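Local coordinates for protein CurJ (Moorea producens 3L, PDB 5TZ6) that probably dehydrates acyl-chain intermediates, including by vinylogous dehydration, as a dehydratase of a polyketide synthase module in curacin biosynthesis, at residues F30-L35 against E45-P50; I55-A60 against V92-T97; Y168-D173 against L228-S233; K203-T208 against H214-D219; D278-L281 against Q287-A290. The protein carries 1 engineered substitution. All blocks are in the same frame, centred on the assembly; numbering follows the deposited sequence.

Contact 1. Residues F30-L35 against E45-P50; sequences FSTENL and EQVVVP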
# COMPACT_ATOMS: atom_id res chain seq x y z
N PHE A 30 5.02 11.83 -6.28
CA PHE A 30 6.04 12.75 -6.77
C PHE A 30 5.41 14.04 -7.26
O PHE A 30 4.54 14.03 -8.15
CB PHE A 30 6.85 12.09 -7.88
CG PHE A 30 8.05 11.31 -7.39
CD1 PHE A 30 7.91 10.36 -6.40
CD2 PHE A 30 9.30 11.53 -7.92
CE1 PHE A 30 9.00 9.65 -5.94
CE2 PHE A 30 10.40 10.83 -7.47
CZ PHE A 30 10.25 9.88 -6.48
N SER A 31 5.84 15.15 -6.66
CA SER A 31 5.36 16.49 -7.00
C SER A 31 6.32 17.50 -6.38
O SER A 31 7.08 17.18 -5.46
CB SER A 31 3.94 16.73 -6.49
OG SER A 31 3.92 16.85 -5.08
N THR A 32 6.27 18.72 -6.90
CA THR A 32 7.14 19.77 -6.39
C THR A 32 6.80 20.13 -4.95
O THR A 32 7.68 20.52 -4.18
CB THR A 32 7.07 21.01 -7.28
OG1 THR A 32 5.70 21.41 -7.43
CG2 THR A 32 7.67 20.72 -8.65
N GLU A 33 5.52 20.01 -4.57
CA GLU A 33 5.14 20.30 -3.19
C GLU A 33 5.68 19.25 -2.22
O GLU A 33 6.17 19.60 -1.14
CB GLU A 33 3.62 20.41 -3.08
CG GLU A 33 3.12 20.57 -1.66
CD GLU A 33 1.65 20.97 -1.60
OE1 GLU A 33 1.17 21.58 -2.57
OE2 GLU A 33 0.99 20.67 -0.58
N ASN A 34 5.60 17.97 -2.58
CA ASN A 34 6.11 16.92 -1.70
C ASN A 34 7.63 16.87 -1.71
O ASN A 34 8.25 16.62 -0.67
CB ASN A 34 5.55 15.56 -2.10
CG ASN A 34 4.05 15.50 -2.00
OD1 ASN A 34 3.42 16.36 -1.39
ND2 ASN A 34 3.46 14.48 -2.61
N LEU A 35 8.24 17.11 -2.87
CA LEU A 35 9.69 17.06 -3.03
C LEU A 35 10.15 18.38 -3.64
O LEU A 35 10.25 18.51 -4.86
CB LEU A 35 10.10 15.87 -3.89
CG LEU A 35 9.61 14.53 -3.33
CD1 LEU A 35 9.97 13.39 -4.26
CD2 LEU A 35 10.20 14.32 -1.94
N GLU A 45 12.21 23.50 -19.90
CA GLU A 45 11.14 24.15 -19.13
C GLU A 45 10.21 23.17 -18.42
O GLU A 45 9.16 23.60 -17.91
CB GLU A 45 10.32 25.11 -20.00
CG GLU A 45 11.15 26.21 -20.64
CD GLU A 45 10.30 27.23 -21.37
OE1 GLU A 45 10.69 28.42 -21.39
OE2 GLU A 45 9.25 26.85 -21.92
N GLN A 46 10.55 21.90 -18.33
CA GLN A 46 9.71 20.91 -17.68
C GLN A 46 10.41 20.38 -16.43
O GLN A 46 11.63 20.23 -16.41
CB GLN A 46 9.39 19.73 -18.60
CG GLN A 46 8.73 20.09 -19.92
CD GLN A 46 8.43 18.86 -20.75
OE1 GLN A 46 8.91 18.72 -21.88
NE2 GLN A 46 7.64 17.95 -20.19
N VAL A 47 9.62 20.11 -15.40
CA VAL A 47 10.16 19.42 -14.23
C VAL A 47 10.39 17.97 -14.61
O VAL A 47 9.47 17.26 -15.01
CB VAL A 47 9.20 19.54 -13.04
CG1 VAL A 47 9.69 18.66 -11.90
CG2 VAL A 47 9.09 20.98 -12.60
N VAL A 48 11.63 17.52 -14.45
CA VAL A 48 12.02 16.16 -14.82
C VAL A 48 12.73 15.52 -13.64
O VAL A 48 13.54 16.16 -12.96
CB VAL A 48 12.93 16.15 -16.07
CG1 VAL A 48 13.55 14.77 -16.26
CG2 VAL A 48 12.14 16.55 -17.30
N VAL A 49 12.41 14.25 -13.39
CA VAL A 49 13.06 13.46 -12.36
C VAL A 49 14.21 12.70 -13.02
O VAL A 49 13.94 11.81 -13.84
CB VAL A 49 12.08 12.50 -11.68
CG1 VAL A 49 12.82 11.65 -10.66
CG2 VAL A 49 10.94 13.27 -11.05
N PRO A 50 15.46 12.99 -12.70
CA PRO A 50 16.57 12.25 -13.31
C PRO A 50 16.69 10.84 -12.75
O PRO A 50 16.16 10.51 -11.69
CB PRO A 50 17.79 13.10 -12.95
CG PRO A 50 17.41 13.77 -11.66
CD PRO A 50 15.93 14.04 -11.78
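Phe30 and Thr32, at the end of strand 24-30 and in the turn after it, meet Val49 and Val47 of strand 46-49 across a wide backbone gap, with the CA atoms of Phe30 and Val49 9.0 Å apart and those of Thr32 and Val47 8.4 Å apart. Separations of this size exclude sheet pairing, so side chains alone bridge the two segments. Both lie in the first hotdog unit of what is, as in related dehydratases, probably a double hotdog, and segment 45-50 leads through Pro50, an N-cap residue touching the bound heptenoic acid, into helix 51-65.

The Phe30 ring presents its rim to Val49. Val49 CG2 sits in the ring plane, 3.9 Å from Phe30 CD2, and the two side chains cross at about a right angle. A chi1 of 178° sets Val49 CG1 opposite the backbone N, and that methyl too falls along the rim, 4.1 Å from Phe30 CE2. One ring face is covered from within the same segment: Leu35 CD1 lies 4.0 Å above the plane of the Phe30 ring, over its centre. Ile84 and Ser53 also touch the Phe30 side chain.

The turn that brings Leu35 back is fixed by an ST motif, in which Asn34 N donates to Ser31 OG at 165°, and by the backbone bond from Leu35 N to Ser31 O (2.8 Å). Asn34 ND2 adds a bond to Tyr29 O. At the more open end of the contact, two methyls meet loosely, Thr32 CG2 and Val47 CG2, 4.2 Å apart.

Contact 2. Residues I55-A60 against V92-T97; sequences ISLLLA and VQVVLT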
# COMPACT_ATOMS: atom_id res chain seq x y z
N ILE A 55 17.63 6.03 -8.38
CA ILE A 55 18.64 5.31 -7.61
C ILE A 55 18.47 5.59 -6.12
O ILE A 55 18.44 4.67 -5.29
CB ILE A 55 20.05 5.67 -8.10
CG1 ILE A 55 20.21 5.26 -9.57
CG2 ILE A 55 21.12 5.07 -7.19
CD1 ILE A 55 21.64 5.11 -10.02
N SER A 56 18.34 6.86 -5.76
CA SER A 56 18.11 7.21 -4.36
C SER A 56 16.83 6.56 -3.83
O SER A 56 16.79 6.08 -2.69
CB SER A 56 18.07 8.74 -4.23
OG SER A 56 17.60 9.15 -2.96
N LEU A 57 15.80 6.47 -4.68
CA LEU A 57 14.54 5.85 -4.28
C LEU A 57 14.73 4.36 -4.00
O LEU A 57 14.16 3.82 -3.04
CB LEU A 57 13.49 6.07 -5.37
CG LEU A 57 12.07 5.54 -5.16
CD1 LEU A 57 11.45 6.14 -3.91
CD2 LEU A 57 11.22 5.87 -6.38
N LEU A 58 15.52 3.68 -4.83
CA LEU A 58 15.75 2.26 -4.59
C LEU A 58 16.59 2.05 -3.34
O LEU A 58 16.37 1.10 -2.59
CB LEU A 58 16.40 1.61 -5.80
CG LEU A 58 15.37 1.43 -6.92
CD1 LEU A 58 16.03 1.45 -8.29
CD2 LEU A 58 14.58 0.15 -6.71
N LEU A 59 17.57 2.93 -3.08
CA LEU A 59 18.27 2.83 -1.81
C LEU A 59 17.30 2.95 -0.64
O LEU A 59 17.43 2.23 0.36
CB LEU A 59 19.37 3.89 -1.71
CG LEU A 59 20.54 3.75 -2.69
CD1 LEU A 59 21.64 4.76 -2.38
CD2 LEU A 59 21.08 2.34 -2.70
N ALA A 60 16.31 3.84 -0.75
CA ALA A 60 15.30 3.91 0.31
C ALA A 60 14.57 2.58 0.47
O ALA A 60 14.50 2.03 1.58
CB ALA A 60 14.31 5.04 0.01
N VAL A 92 4.32 7.08 -8.10
CA VAL A 92 5.50 6.30 -8.44
C VAL A 92 5.56 5.08 -7.54
O VAL A 92 5.42 5.20 -6.31
CB VAL A 92 6.78 7.13 -8.30
CG1 VAL A 92 8.00 6.27 -8.56
CG2 VAL A 92 6.74 8.31 -9.25
N GLN A 93 5.77 3.91 -8.14
CA GLN A 93 5.87 2.66 -7.41
C GLN A 93 7.18 1.97 -7.74
O GLN A 93 7.65 2.02 -8.89
CB GLN A 93 4.71 1.72 -7.73
CG GLN A 93 3.35 2.21 -7.28
CD GLN A 93 2.26 1.24 -7.70
OE1 GLN A 93 2.43 0.49 -8.67
NE2 GLN A 93 1.15 1.24 -6.97
N VAL A 94 7.78 1.38 -6.71
CA VAL A 94 8.88 0.43 -6.85
C VAL A 94 8.31 -0.96 -6.69
O VAL A 94 7.65 -1.26 -5.67
CB VAL A 94 9.98 0.70 -5.82
CG1 VAL A 94 11.09 -0.34 -5.96
CG2 VAL A 94 10.54 2.10 -5.99
N VAL A 95 8.56 -1.83 -7.66
CA VAL A 95 8.04 -3.19 -7.67
C VAL A 95 9.23 -4.13 -7.61
O VAL A 95 10.11 -4.09 -8.49
CB VAL A 95 7.18 -3.47 -8.91
CG1 VAL A 95 6.51 -4.82 -8.79
CG2 VAL A 95 6.14 -2.36 -9.09
N LEU A 96 9.29 -4.93 -6.55
CA LEU A 96 10.38 -5.86 -6.30
C LEU A 96 9.87 -7.29 -6.46
O LEU A 96 8.97 -7.72 -5.73
CB LEU A 96 10.96 -5.64 -4.89
CG LEU A 96 11.50 -4.26 -4.50
CD1 LEU A 96 12.13 -4.33 -3.12
CD2 LEU A 96 12.51 -3.76 -5.53
N THR A 97 10.48 -8.02 -7.39
CA THR A 97 10.18 -9.42 -7.62
C THR A 97 11.29 -10.25 -7.01
O THR A 97 12.47 -10.02 -7.34
CB THR A 97 10.07 -9.71 -9.11
OG1 THR A 97 8.96 -8.99 -9.65
CG2 THR A 97 9.86 -11.23 -9.36
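Leu57 and Leu58 of helix 51-65 carry this contact, set against Val92 and Val94 of strand 90-99. Leu57 CD2 fits between two valines, lying 3.9 Å from Val92 CG1 and equally 3.9 Å from Val94 CG2. Leu57 and Val94 run past each other in opposite senses, which brings Leu57 CG as well as its methyl alongside Val94 CG2. The other branch of Val94 serves the next leucine: Val94 CG1 is 3.6 Å from Leu58 CD2, the closest approach of the two segments. Val94 therefore divides its methyls between consecutive helix residues.

The leucine torsions bring their ends to these methyls. Leu57 starts toward the strand and keeps CG anti to the backbone N (chi1 -178°), so the chain continues outward to the valines. Leu58 leaves the helix on its flank, and a CG placed beside the backbone N (chi1 -74°) lets its end swing closer to the strand. All four residues are buried and apolar, so the evidence is for dispersion contacts throughout.

A second layer of aromatic rings fills in around them. Phe30 touches both Leu57 and Val92, while Phe105 lies against Leu58. On the strand's reverse side, Gln93 bonds through NE2 to Glu27 OE1 and through OE1 to Ser18 OG of the second subunit.

Helix and strand axes cross at -57° and approach to 10.0 Å, as in hotdog folds, where the sheet wraps round a central helix; strands 24-30 and 102-110 flank strand 90-99, and Ile73 of strand 71-77 also packs on Leu58.

Contact 3. Residues Y168-D173 against L228-S233; sequences YQHLWD and LVLDQS
His170 of helix 164-173 and Leu230 of the loop before strand 239-250 make the main apolar contact, with their CA atoms 7.2 Å apart. His170 CB meets Leu230 CD2 at 4.0 Å. Leu230 starts off to one side, but its CG stands beside the backbone N and carries CD2 back toward the helix. His170, with CG anti to the backbone N (chi1 173°), directs its imidazole toward the loop.

Polar atoms contribute at longer range. Val229 O approaches the imidazole obliquely, 4.2 Å from His170 CE1, too far to count as more than contact. The ring is probably held in its orientation by a hydrogen bond between His170 NE2 and Thr239 OG1, at the start of the neighbouring strand. Within the helix, Gln169 NE2 donates to Asp173 OD1 (2.8 Å), one turn on; the bond is bent, at 139°, and the donor meets the oxygen from above the carboxylate plane.

Aromatic interactions anchor the helix elsewhere: Trp172 stacks on His177, and Tyr168 makes a cation-pi contact with Arg183. On the loop side, Val229 packs against Phe240 and Phe275.

The contact probably backs the wall of the ligand pocket. Leu171, next to the histidine, touches the bound heptenoic acid, the His170 side chain lies about 7 Å from it, and Phe240 is another pocket residue, consistent with a dehydratase tunnel bounded by the probable second hotdog unit.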
# COMPACT_ATOMS: atom_id res chain seq x y z
N TYR A 168 28.15 23.69 -15.01
CA TYR A 168 26.75 24.08 -15.00
C TYR A 168 26.40 24.81 -16.28
O TYR A 168 25.36 24.55 -16.89
CB TYR A 168 26.46 24.95 -13.78
CG TYR A 168 26.76 24.26 -12.46
CD1 TYR A 168 26.29 22.98 -12.21
CD2 TYR A 168 27.53 24.88 -11.49
CE1 TYR A 168 26.56 22.35 -11.01
CE2 TYR A 168 27.81 24.26 -10.29
CZ TYR A 168 27.32 22.99 -10.05
OH TYR A 168 27.60 22.37 -8.86
N GLN A 169 27.34 25.62 -16.77
CA GLN A 169 27.12 26.31 -18.03
C GLN A 169 26.98 25.31 -19.16
O GLN A 169 26.07 25.43 -20.00
CB GLN A 169 28.26 27.28 -18.30
CG GLN A 169 28.07 28.08 -19.57
CD GLN A 169 26.93 29.07 -19.45
OE1 GLN A 169 26.95 29.94 -18.58
NE2 GLN A 169 25.94 28.96 -20.33
N HIS A 170 27.86 24.30 -19.20
CA HIS A 170 27.74 23.28 -20.23
C HIS A 170 26.33 22.71 -20.25
O HIS A 170 25.76 22.48 -21.33
CB HIS A 170 28.77 22.17 -20.03
CG HIS A 170 28.60 21.01 -20.96
ND1 HIS A 170 29.34 20.86 -22.11
CD2 HIS A 170 27.77 19.93 -20.91
CE1 HIS A 170 28.99 19.75 -22.73
NE2 HIS A 170 28.03 19.17 -22.02
N LEU A 171 25.74 22.51 -19.08
CA LEU A 171 24.39 21.95 -19.04
C LEU A 171 23.36 23.00 -19.40
O LEU A 171 22.40 22.72 -20.13
CB LEU A 171 24.12 21.34 -17.66
CG LEU A 171 24.90 20.06 -17.34
CD1 LEU A 171 24.67 19.65 -15.90
CD2 LEU A 171 24.52 18.92 -18.28
N TRP A 172 23.56 24.23 -18.91
CA TRP A 172 22.62 25.31 -19.20
C TRP A 172 22.42 25.48 -20.70
O TRP A 172 21.30 25.71 -21.17
CB TRP A 172 23.11 26.61 -18.56
CG TRP A 172 22.03 27.63 -18.36
CD1 TRP A 172 21.62 28.58 -19.25
CD2 TRP A 172 21.19 27.77 -17.21
NE1 TRP A 172 20.60 29.32 -18.71
CE2 TRP A 172 20.31 28.84 -17.46
CE3 TRP A 172 21.10 27.09 -15.99
CZ2 TRP A 172 19.36 29.25 -16.54
CZ3 TRP A 172 20.15 27.51 -15.07
CH2 TRP A 172 19.29 28.58 -15.35
N ASP A 173 23.50 25.34 -21.47
CA ASP A 173 23.41 25.52 -22.91
C ASP A 173 22.55 24.44 -23.57
O ASP A 173 21.92 24.71 -24.60
CB ASP A 173 24.81 25.53 -23.51
CG ASP A 173 25.65 26.69 -23.01
OD1 ASP A 173 25.07 27.75 -22.68
OD2 ASP A 173 26.89 26.55 -22.94
N LEU A 228 34.91 15.88 -18.10
CA LEU A 228 35.84 15.24 -19.02
C LEU A 228 35.46 15.44 -20.48
O LEU A 228 36.15 14.90 -21.35
CB LEU A 228 35.92 13.74 -18.71
CG LEU A 228 36.14 13.38 -17.25
CD1 LEU A 228 36.00 11.88 -17.05
CD2 LEU A 228 37.51 13.85 -16.77
N VAL A 229 34.40 16.19 -20.77
CA VAL A 229 33.93 16.37 -22.14
C VAL A 229 33.64 17.84 -22.43
O VAL A 229 32.88 18.16 -23.34
CB VAL A 229 32.68 15.51 -22.39
CG1 VAL A 229 32.97 14.05 -22.10
CG2 VAL A 229 31.53 16.00 -21.54
N LEU A 230 34.26 18.74 -21.66
CA LEU A 230 34.00 20.17 -21.85
C LEU A 230 34.49 20.67 -23.20
O LEU A 230 33.99 21.67 -23.71
CB LEU A 230 34.65 20.98 -20.72
CG LEU A 230 34.07 20.80 -19.32
CD1 LEU A 230 34.87 21.59 -18.30
CD2 LEU A 230 32.61 21.24 -19.31
N ASP A 231 35.50 20.00 -23.78
CA ASP A 231 36.12 20.49 -25.01
C ASP A 231 35.36 20.08 -26.27
O ASP A 231 35.31 20.85 -27.24
CB ASP A 231 37.56 19.97 -25.09
CG ASP A 231 37.63 18.45 -24.99
OD1 ASP A 231 36.90 17.86 -24.17
OD2 ASP A 231 38.43 17.84 -25.74
N GLN A 232 34.75 18.90 -26.28
CA GLN A 232 34.45 18.18 -27.51
C GLN A 232 33.64 19.03 -28.50
O GLN A 232 32.86 19.91 -28.11
CB GLN A 232 33.69 16.90 -27.19
CG GLN A 232 33.57 15.93 -28.36
CD GLN A 232 32.75 14.69 -28.03
OE1 GLN A 232 32.23 14.56 -26.92
NE2 GLN A 232 32.65 13.78 -28.99
N SER A 233 33.83 18.75 -29.79
CA SER A 233 33.00 19.30 -30.85
C SER A 233 31.68 18.54 -30.89
O SER A 233 31.36 17.75 -30.00
CB SER A 233 33.73 19.23 -32.19
OG SER A 233 34.76 20.20 -32.27

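Contact 4. Residues K203-T208 against H214-D219; sequences KTILNT and HPTLVD. With 7OD ((2E,5R)-5-hydroxy-2-methylhept-2-enoic acid), chain C.
Thr208 and His214 bring the two segments together, their CA atoms 6.1 Å apart, as the irregular loop 203-208 doubles back on the first turn of helix 215-223. His214 is that helix's N-cap: its ND1 accepts from Thr216 N (3.2 Å, 162°), with the donor in the imidazole plane. The torsion that puts CG anti to the backbone N (chi1 -160°) places the ring between the loop and Pro215, one face toward each.

Ile205 CD1 makes a CH-pi contact over one face, 4.0 Å from the centroid of the His214 ring and 19° off its normal. Pro215 CD covers the opposite face. Thr208 CG2 adds a methyl 4.0 Å from His214 CD2. With an alanine in place of His214, Thr216 N would probably lose its capping acceptor and Ile205 CD1 would be left facing a gap.

Thr216 OG1 is engaged by Trp184 NE1. One turn further along, Asp219 OD1 accepts from the ligand hydroxyl OAH at 3.0 Å, while Gln223 NE2 holds Asp219 OD2. The capped helix lies against helix 51-65 of the probable first hotdog unit, Pro215 on Ser53 and Val218 and Asp219 on Ala52.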
# COMPACT_ATOMS: atom_id res chain seq x y z
N LYS A 203 22.82 24.83 0.42
CA LYS A 203 22.18 25.48 1.55
C LYS A 203 20.66 25.30 1.54
O LYS A 203 20.02 25.49 2.58
CB LYS A 203 22.58 26.96 1.56
CG LYS A 203 24.05 27.13 1.96
CD LYS A 203 24.66 28.42 1.44
CE LYS A 203 25.24 28.18 0.04
NZ LYS A 203 25.79 29.41 -0.60
N THR A 204 20.08 24.94 0.40
CA THR A 204 18.64 24.75 0.30
C THR A 204 18.18 23.35 0.71
O THR A 204 16.97 23.12 0.82
CB THR A 204 18.17 25.06 -1.13
OG1 THR A 204 19.11 24.55 -2.08
CG2 THR A 204 18.02 26.56 -1.32
N ILE A 205 19.10 22.41 0.92
CA ILE A 205 18.78 21.05 1.35
C ILE A 205 18.99 20.96 2.86
O ILE A 205 20.02 21.40 3.37
CB ILE A 205 19.64 20.01 0.63
CG1 ILE A 205 19.36 20.03 -0.87
CG2 ILE A 205 19.39 18.63 1.20
CD1 ILE A 205 20.18 19.04 -1.65
N LEU A 206 18.01 20.39 3.58
CA LEU A 206 18.13 20.30 5.03
C LEU A 206 17.86 18.94 5.64
O LEU A 206 18.13 18.77 6.83
CB LEU A 206 17.18 21.32 5.69
CG LEU A 206 17.40 22.77 5.30
CD1 LEU A 206 16.48 23.67 6.10
CD2 LEU A 206 18.86 23.17 5.49
N ASN A 207 17.34 17.97 4.89
CA ASN A 207 16.91 16.70 5.48
C ASN A 207 17.81 15.53 5.08
O ASN A 207 17.37 14.37 5.18
CB ASN A 207 15.46 16.40 5.12
CG ASN A 207 15.21 16.37 3.63
OD1 ASN A 207 16.09 16.72 2.84
ND2 ASN A 207 14.01 15.95 3.24
N THR A 208 19.04 15.79 4.65
CA THR A 208 19.91 14.72 4.17
C THR A 208 20.10 13.61 5.19
O THR A 208 20.66 12.56 4.84
CB THR A 208 21.28 15.28 3.76
OG1 THR A 208 21.72 16.23 4.73
CG2 THR A 208 21.20 15.96 2.40
N HIS A 214 20.96 11.52 -0.98
CA HIS A 214 19.99 12.45 -1.53
C HIS A 214 20.00 12.37 -3.05
O HIS A 214 21.06 12.23 -3.67
CB HIS A 214 20.31 13.88 -1.08
CG HIS A 214 19.16 14.82 -1.18
ND1 HIS A 214 18.80 15.43 -2.37
CD2 HIS A 214 18.28 15.27 -0.25
CE1 HIS A 214 17.75 16.21 -2.16
NE2 HIS A 214 17.41 16.13 -0.89
N PRO A 215 18.83 12.40 -3.69
CA PRO A 215 18.82 12.37 -5.17
C PRO A 215 19.80 13.36 -5.78
O PRO A 215 20.51 13.00 -6.73
CB PRO A 215 17.37 12.71 -5.51
CG PRO A 215 16.57 12.34 -4.30
CD PRO A 215 17.48 12.48 -3.11
N THR A 216 19.88 14.58 -5.24
CA THR A 216 20.75 15.60 -5.84
C THR A 216 22.22 15.25 -5.69
O THR A 216 23.04 15.66 -6.52
CB THR A 216 20.47 16.98 -5.22
OG1 THR A 216 20.69 16.94 -3.80
CG2 THR A 216 19.03 17.40 -5.49
N LEU A 217 22.59 14.51 -4.64
CA LEU A 217 23.98 14.09 -4.50
C LEU A 217 24.35 13.05 -5.56
O LEU A 217 25.40 13.14 -6.20
CB LEU A 217 24.21 13.54 -3.09
CG LEU A 217 25.59 12.95 -2.81
CD1 LEU A 217 26.68 13.96 -3.11
CD2 LEU A 217 25.66 12.47 -1.37
N VAL A 218 23.47 12.06 -5.77
CA VAL A 218 23.68 11.08 -6.82
C VAL A 218 23.79 11.77 -8.18
O VAL A 218 24.71 11.48 -8.97
CB VAL A 218 22.53 10.04 -6.81
CG1 VAL A 218 22.69 9.04 -7.95
CG2 VAL A 218 22.50 9.33 -5.46
N ASP A 219 22.90 12.72 -8.44
CA ASP A 219 22.97 13.42 -9.71
C ASP A 219 24.29 14.17 -9.84
O ASP A 219 24.93 14.11 -10.90
CB ASP A 219 21.81 14.39 -9.87
CG ASP A 219 21.63 14.83 -11.30
OD1 ASP A 219 21.10 14.04 -12.10
OD2 ASP A 219 22.03 15.97 -11.63
OAB 7OD C . 18.02 14.95 -19.24
CAA 7OD C . 17.68 13.95 -18.58
OAI 7OD C . 16.58 13.38 -18.83
CAC 7OD C . 18.59 13.40 -17.48
CAK 7OD C . 18.16 12.17 -16.68
CAD 7OD C . 19.93 14.09 -17.18
CAE 7OD C . 20.82 13.50 -16.06
CAF 7OD C . 22.22 14.13 -15.90
OAH 7OD C . 22.22 14.98 -14.75
CAG 7OD C . 22.68 14.96 -17.11
CAJ 7OD C . 24.19 15.19 -16.98

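Contact 5. Residues D278-L281 against Q287-A290; sequences DIQL and QLVA
Leu281 faces two residues of the partner strand, Val289 and Ala290, and backbone hydrogen bonding is the main evidence for how they pair. Leu281 N donates to Ala290 O (2.8 Å), and Ala290 N returns a bond to Leu281 O (3.0 Å, 167°), making Leu281 and Ala290 a hydrogen-bonded antiparallel pair. Leu281 O takes a second donor, Val289 N, at 2.8 Å; this bond is more bent, at 141°. Both donors sit tilted from the carbonyl plane, and the oxygen is gripped by two consecutive amides because Val289 adopts helix-like backbone torsions. The axes of the short segments make an angle of 122°, consistent with the strand bending at the bulge.

Apolar contacts follow from the same geometry. Leu281 and Val289 lie side by side, pointing the same way, with Leu281 CD2 3.9 Å from Val289 CG1. Leu281 CB and Ala290 CB stand 4.3 Å apart on one face of the sheet. Leu288 starts off to one side, but its end comes nearer, with CD1 3.5 Å from Leu281 O and 4.1 Å from Gln280 CB.

Gln280 spends its polar end elsewhere: its NE2 is hydrogen-bonded to Gln291 OE1. Leu281 also reaches Cys221 of helix 215-223, which lies over this part of the sheet.

Two residues opposite one, with a shared acceptor, define a classic beta bulge, here in the hairpin of strands 274-282 and 288-300 in the probable second hotdog unit.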
# COMPACT_ATOMS: atom_id res chain seq x y z
N ASP A 278 34.03 5.06 -14.30
CA ASP A 278 33.88 4.59 -12.93
C ASP A 278 33.93 5.80 -12.00
O ASP A 278 34.69 6.75 -12.22
CB ASP A 278 34.99 3.60 -12.56
CG ASP A 278 34.87 2.27 -13.29
OD1 ASP A 278 33.73 1.82 -13.53
OD2 ASP A 278 35.91 1.67 -13.63
N ILE A 279 33.11 5.74 -10.95
CA ILE A 279 32.96 6.85 -10.02
C ILE A 279 33.07 6.33 -8.59
O ILE A 279 32.63 5.23 -8.27
CB ILE A 279 31.61 7.57 -10.23
CG1 ILE A 279 31.42 7.91 -11.72
CG2 ILE A 279 31.51 8.80 -9.35
CD1 ILE A 279 30.02 8.35 -12.09
N GLN A 280 33.65 7.17 -7.72
CA GLN A 280 33.88 6.85 -6.32
C GLN A 280 33.55 8.09 -5.50
O GLN A 280 34.20 9.13 -5.64
CB GLN A 280 35.32 6.41 -6.07
CG GLN A 280 35.63 5.01 -6.60
CD GLN A 280 37.02 4.56 -6.24
OE1 GLN A 280 37.97 5.35 -6.26
NE2 GLN A 280 37.16 3.30 -5.86
N LEU A 281 32.50 8.01 -4.69
CA LEU A 281 32.17 9.06 -3.74
C LEU A 281 32.69 8.63 -2.38
O LEU A 281 32.39 7.53 -1.92
CB LEU A 281 30.66 9.27 -3.70
CG LEU A 281 30.08 10.35 -2.79
CD1 LEU A 281 30.57 11.74 -3.19
CD2 LEU A 281 28.56 10.26 -2.83
N GLN A 287 36.56 7.32 3.98
CA GLN A 287 35.58 6.24 4.00
C GLN A 287 34.73 6.30 2.74
O GLN A 287 34.10 7.32 2.45
CB GLN A 287 34.70 6.34 5.25
CG GLN A 287 35.36 5.78 6.50
CD GLN A 287 34.88 6.46 7.78
OE1 GLN A 287 34.59 7.65 7.79
NE2 GLN A 287 34.80 5.69 8.86
N LEU A 288 34.74 5.21 1.99
CA LEU A 288 33.99 5.14 0.75
C LEU A 288 32.49 5.18 1.05
O LEU A 288 31.98 4.35 1.80
CB LEU A 288 34.36 3.86 -0.00
CG LEU A 288 34.14 3.76 -1.51
CD1 LEU A 288 34.76 4.95 -2.23
CD2 LEU A 288 34.75 2.46 -1.99
N VAL A 289 31.81 6.18 0.50
CA VAL A 289 30.37 6.34 0.68
C VAL A 289 29.59 5.57 -0.38
O VAL A 289 28.60 4.90 -0.08
CB VAL A 289 30.02 7.84 0.68
CG1 VAL A 289 28.54 8.04 0.38
CG2 VAL A 289 30.41 8.49 2.00
N ALA A 290 30.01 5.65 -1.64
CA ALA A 290 29.30 5.01 -2.73
C ALA A 290 30.27 4.81 -3.88
O ALA A 290 31.27 5.54 -4.01
CB ALA A 290 28.08 5.82 -3.18

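How the contacts relate
Contacts 2, 4 and 5 are buried, whereas contacts 1 and 3 are only partly so. Contact 2 is purely aliphatic and contact 5 is dominated by backbone bonding; contact 4 mixes a CH-pi face with helix capping, and contact 3, which stands apart from the others, pairs a histidine with a loop. Contacts 1 and 2 share a hydrophobic seam, with Phe30 CD1 3.7 Å from Val92 CG2. Helix 215-223 links contact 4 to contacts 1, 2 and 5: Pro50 CB touches Asp219 OD1, Ser56 OG touches Pro215 CD, and Leu217 CD2 meets Leu281 CD2. Contacts 1, 3 and 4 each supply a ligand-pocket residue, from both probable hotdog units.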